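Local atomic coordinates of Two-component system sensor histidine kinase (Bacteroides thetaiotaomicron, PDB entry 3OTT), a protein that probably senses saccharides through this extracellular beta-propeller and beta-sandwich region and relays the signal as a membrane histidine kinase fused to a DNA-binding domain. Residues B[384-394]-B[399-409]. Sequence-based numbering, arbitrary orientation.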
loop_
_atom_site.group_PDB
_atom_site.type_symbol
_atom_site.label_atom_id
_atom_site.label_comp_id
_atom_site.label_asym_id
_atom_site.label_seq_id
_atom_site.Cartn_x
_atom_site.Cartn_y
_atom_site.Cartn_z
ATOM N N GLN B 384 35.619 -3.852 -1.876
ATOM C CA GLN B 384 34.294 -3.758 -1.249
ATOM C C GLN B 384 33.439 -2.542 -1.734
ATOM O O GLN B 384 32.552 -2.083 -1.034
ATOM C CB GLN B 384 34.385 -3.845 0.308
ATOM C CG GLN B 384 35.002 -5.201 0.819
ATOM C CD GLN B 384 36.567 -5.210 0.739
ATOM O OE1 GLN B 384 37.206 -4.319 1.258
ATOM N NE2 GLN B 384 37.146 -6.179 0.052
ATOM N N GLN B 385 33.672 -2.058 -2.940
ATOM C CA GLN B 385 32.823 -1.002 -3.452
ATOM C C GLN B 385 31.674 -1.663 -4.270
ATOM O O GLN B 385 31.885 -2.595 -5.050
ATOM C CB GLN B 385 33.635 -0.056 -4.332
ATOM C CG GLN B 385 34.802 0.744 -3.663
ATOM C CD GLN B 385 34.287 1.885 -2.817
ATOM O OE1 GLN B 385 33.508 2.728 -3.286
ATOM N NE2 GLN B 385 34.679 1.902 -1.549
ATOM N N LEU B 386 30.468 -1.131 -4.107
ATOM C CA LEU B 386 29.288 -1.693 -4.700
ATOM C C LEU B 386 29.038 -1.013 -6.084
ATOM O O LEU B 386 28.875 0.201 -6.133
ATOM C CB LEU B 386 28.117 -1.432 -3.757
ATOM C CG LEU B 386 26.837 -2.283 -3.935
ATOM C CD1 LEU B 386 26.018 -1.803 -5.035
ATOM C CD2 LEU B 386 27.134 -3.762 -4.153
ATOM N N TRP B 387 29.028 -1.795 -7.162
ATOM C CA TRP B 387 28.708 -1.265 -8.477
ATOM C C TRP B 387 27.376 -1.812 -9.077
ATOM O O TRP B 387 27.019 -2.959 -8.832
ATOM C CB TRP B 387 29.800 -1.576 -9.457
ATOM C CG TRP B 387 31.169 -0.971 -9.079
ATOM C CD1 TRP B 387 32.102 -1.547 -8.297
ATOM C CD2 TRP B 387 31.742 0.252 -9.551
ATOM N NE1 TRP B 387 33.202 -0.767 -8.213
ATOM C CE2 TRP B 387 33.021 0.349 -8.981
ATOM C CE3 TRP B 387 31.310 1.263 -10.416
ATOM C CZ2 TRP B 387 33.865 1.413 -9.223
ATOM C CZ3 TRP B 387 32.131 2.315 -10.660
ATOM C CH2 TRP B 387 33.405 2.395 -10.063
ATOM N N ILE B 388 26.652 -1.000 -9.856
ATOM C CA ILE B 388 25.455 -1.522 -10.507
ATOM C C ILE B 388 25.523 -1.186 -12.003
ATOM O O ILE B 388 26.058 -0.108 -12.386
ATOM C CB ILE B 388 24.125 -1.052 -9.835
ATOM C CG1 ILE B 388 24.082 0.460 -9.800
ATOM C CG2 ILE B 388 23.959 -1.604 -8.320
ATOM C CD1 ILE B 388 22.632 1.002 -9.661
ATOM N N ALA B 389 25.029 -2.104 -12.834
ATOM C CA ALA B 389 24.930 -1.810 -14.237
ATOM C C ALA B 389 23.461 -1.591 -14.517
ATOM O O ALA B 389 22.589 -2.373 -14.024
ATOM C CB ALA B 389 25.506 -2.989 -15.106
ATOM N N THR B 390 23.185 -0.534 -15.289
ATOM C CA THR B 390 21.813 -0.147 -15.615
ATOM C C THR B 390 21.694 0.371 -17.055
ATOM O O THR B 390 22.727 0.536 -17.728
ATOM C CB THR B 390 21.270 0.998 -14.680
ATOM O OG1 THR B 390 21.729 2.265 -15.138
ATOM C CG2 THR B 390 21.571 0.793 -13.180
ATOM N N ASP B 391 20.457 0.681 -17.506
ATOM C CA ASP B 391 20.214 1.255 -18.832
ATOM C C ASP B 391 20.461 2.744 -18.828
ATOM O O ASP B 391 20.272 3.392 -19.862
ATOM C CB ASP B 391 18.765 0.973 -19.367
ATOM C CG ASP B 391 18.606 -0.435 -19.964
ATOM O OD1 ASP B 391 19.617 -1.192 -20.036
ATOM O OD2 ASP B 391 17.464 -0.819 -20.303
ATOM N N GLY B 392 20.908 3.270 -17.677
ATOM C CA GLY B 392 21.462 4.614 -17.539
ATOM C C GLY B 392 22.931 4.559 -17.047
ATOM O O GLY B 392 23.309 5.259 -16.091
ATOM N N SER B 393 23.741 3.732 -17.709
ATOM C CA SER B 393 25.178 3.588 -17.465
ATOM C C SER B 393 25.455 2.942 -16.092
ATOM O O SER B 393 24.548 2.355 -15.496
ATOM C CB SER B 393 25.933 4.927 -17.675
ATOM O OG SER B 393 27.361 4.749 -17.619
ATOM N N ILE B 394 26.705 3.020 -15.621
ATOM C CA ILE B 394 27.122 2.374 -14.414
ATOM C C ILE B 394 27.135 3.343 -13.234
ATOM O O ILE B 394 27.376 4.527 -13.386
ATOM C CB ILE B 394 28.498 1.703 -14.584
ATOM C CG1 ILE B 394 29.596 2.691 -15.008
ATOM C CG2 ILE B 394 28.419 0.673 -15.649
ATOM C CD1 ILE B 394 31.017 2.188 -14.596
ATOM N N TYR B 399 28.165 4.346 0.463
ATOM C CA TYR B 399 27.626 4.019 1.785
ATOM C C TYR B 399 27.480 5.167 2.788
ATOM O O TYR B 399 26.593 5.141 3.616
ATOM C CB TYR B 399 28.500 2.933 2.411
ATOM C CG TYR B 399 28.302 1.609 1.728
ATOM C CD1 TYR B 399 27.191 0.792 2.045
ATOM C CD2 TYR B 399 29.195 1.176 0.736
ATOM C CE1 TYR B 399 26.979 -0.439 1.395
ATOM C CE2 TYR B 399 28.994 -0.074 0.071
ATOM C CZ TYR B 399 27.882 -0.851 0.427
ATOM O OH TYR B 399 27.680 -2.038 -0.196
ATOM N N ALA B 400 28.369 6.146 2.767
ATOM C CA ALA B 400 28.289 7.207 3.787
ATOM C C ALA B 400 27.176 8.176 3.481
ATOM O O ALA B 400 26.493 8.611 4.386
ATOM C CB ALA B 400 29.600 7.932 3.954
ATOM N N THR B 401 26.947 8.485 2.207
ATOM C CA THR B 401 25.863 9.424 1.837
ATOM C C THR B 401 24.569 8.690 1.424
ATOM O O THR B 401 23.485 9.307 1.284
ATOM C CB THR B 401 26.277 10.343 0.671
ATOM O OG1 THR B 401 26.412 9.574 -0.535
ATOM C CG2 THR B 401 27.601 11.109 0.986
ATOM N N ARG B 402 24.695 7.400 1.169
ATOM C CA ARG B 402 23.540 6.585 0.824
ATOM C C ARG B 402 23.022 6.978 -0.557
ATOM O O ARG B 402 21.852 6.929 -0.813
ATOM C CB ARG B 402 22.481 6.641 1.939
ATOM C CG ARG B 402 22.911 5.853 3.233
ATOM C CD ARG B 402 21.952 5.972 4.459
ATOM N NE ARG B 402 21.661 7.375 4.802
ATOM C CZ ARG B 402 20.442 7.929 4.870
ATOM N NH1 ARG B 402 19.340 7.205 4.675
ATOM N NH2 ARG B 402 20.314 9.221 5.169
ATOM N N GLN B 403 23.943 7.405 -1.416
ATOM C CA GLN B 403 23.628 7.870 -2.753
ATOM C C GLN B 403 24.542 7.158 -3.762
ATOM O O GLN B 403 25.713 6.798 -3.428
ATOM C CB GLN B 403 23.748 9.407 -2.889
ATOM C CG GLN B 403 22.792 10.260 -2.014
ATOM C CD GLN B 403 21.298 10.045 -2.325
ATOM O OE1 GLN B 403 20.906 9.751 -3.461
ATOM N NE2 GLN B 403 20.476 10.174 -1.325
ATOM N N PHE B 404 24.003 6.917 -4.961
ATOM C CA PHE B 404 24.829 6.485 -6.123
ATOM C C PHE B 404 25.547 7.620 -6.820
ATOM O O PHE B 404 25.058 8.745 -6.846
ATOM C CB PHE B 404 24.001 5.669 -7.140
ATOM C CG PHE B 404 23.662 4.312 -6.611
ATOM C CD1 PHE B 404 24.587 3.250 -6.724
ATOM C CD2 PHE B 404 22.523 4.126 -5.881
ATOM C CE1 PHE B 404 24.307 2.042 -6.174
ATOM C CE2 PHE B 404 22.242 2.904 -5.313
ATOM C CZ PHE B 404 23.119 1.871 -5.451
ATOM N N ILE B 405 26.728 7.311 -7.349
ATOM C CA ILE B 405 27.527 8.238 -8.152
ATOM C C ILE B 405 27.496 7.661 -9.560
ATOM O O ILE B 405 27.849 6.496 -9.759
ATOM C CB ILE B 405 29.014 8.300 -7.686
ATOM C CG1 ILE B 405 29.155 9.088 -6.401
ATOM C CG2 ILE B 405 29.922 8.953 -8.762
ATOM C CD1 ILE B 405 29.154 8.267 -5.198
ATOM N N HIS B 406 27.101 8.490 -10.521
ATOM C CA HIS B 406 26.889 8.094 -11.881
ATOM C C HIS B 406 28.142 8.442 -12.678
ATOM O O HIS B 406 28.807 9.458 -12.375
ATOM C CB HIS B 406 25.698 8.891 -12.410
ATOM C CG HIS B 406 25.388 8.634 -13.857
ATOM N ND1 HIS B 406 25.794 9.480 -14.862
ATOM C CD2 HIS B 406 24.713 7.628 -14.464
ATOM C CE1 HIS B 406 25.373 9.016 -16.033
ATOM N NE2 HIS B 406 24.706 7.901 -15.816
ATOM N N TYR B 407 28.452 7.598 -13.661
ATOM C CA TYR B 407 29.570 7.793 -14.585
ATOM C C TYR B 407 29.173 7.626 -16.057
ATOM O O TYR B 407 28.452 6.682 -16.426
ATOM C CB TYR B 407 30.721 6.776 -14.301
ATOM C CG TYR B 407 31.229 6.761 -12.890
ATOM C CD1 TYR B 407 32.208 7.676 -12.465
ATOM C CD2 TYR B 407 30.726 5.853 -11.963
ATOM C CE1 TYR B 407 32.673 7.685 -11.172
ATOM C CE2 TYR B 407 31.208 5.829 -10.652
ATOM C CZ TYR B 407 32.189 6.747 -10.266
ATOM O OH TYR B 407 32.629 6.745 -8.953
ATOM N N ASN B 408 29.700 8.497 -16.891
ATOM C CA ASN B 408 29.575 8.434 -18.355
ATOM C C ASN B 408 30.954 8.006 -18.969
ATOM O O ASN B 408 31.955 8.743 -18.810
ATOM C CB ASN B 408 29.281 9.841 -18.931
ATOM C CG ASN B 408 27.949 10.437 -18.474
ATOM O OD1 ASN B 408 26.868 9.830 -18.666
ATOM N ND2 ASN B 408 28.018 11.676 -17.896
ATOM N N ILE B 409 30.987 6.911 -19.699
ATOM C CA ILE B 409 32.208 6.365 -20.282
ATOM C C ILE B 409 32.068 6.179 -21.789
ATOM O O ILE B 409 31.085 5.595 -22.248
ATOM C CB ILE B 409 32.494 4.990 -19.633
ATOM C CG1 ILE B 409 32.813 5.166 -18.134
ATOM C CG2 ILE B 409 33.548 4.204 -20.405
ATOM C CD1 ILE B 409 32.680 3.863 -17.347
#
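Ile388 reaches the ring of Phe404 across strand 393-398, which lies between the two strands they belong to in the sheet. The axes of strands 386-390 and 403-407 stay 9.0 Å apart and diverge by 57°, evidence of the strong twist of a propeller blade and of a contact made mainly by side chains. From CB, Ile388 sends CG1 into the crowded position between its backbone N and carbonyl carbon (chi1 56°), where CG1 lies 4.0 Å from Phe404 CE1. At the tip, Ile388 CD1, 4.3 Å from the Phe404 ring centroid, forms a CH-pi contact over one face. Leu386 CD1 comes to the edge of the same ring, and Leu386 CB packs 3.6 Å from Tyr399 OH, a hydroxyl that is hydrogen-bonded to Asp332. An alanine in place of Ile388 removes every atom beyond CB, which would probably leave a gap over that face of Phe404 and the ring freer to turn.

The other surface of the sheet carries Trp387 and Tyr407. Their rings meet obliquely, planes at 37°, with Trp387 CZ3 3.6 Å from Tyr407 CE2; Leu449 of helix 446-451 touches both side chains, while Trp387 NE1 bonds Asp381 and Tyr407 OH bonds Arg396. Farther along, Ile394 CD1 meets Ile409 CD1 at 3.6 Å.

Polar links gather near the 390-393 turn, an ST turn in which Thr390 OG1 accepts from Gly392 N. Tyr407 N donates to Ile394 O over 3.3 Å, and His406 NE2 gives Gly392 O a weak, bent bond of 3.0 Å; Ser371 OG also donates to that oxygen. The chemistry thus divides: apolar side chains link the second and fourth strands of the blade over the strand between them, whereas the polar bonds concentrate where the chain turns back.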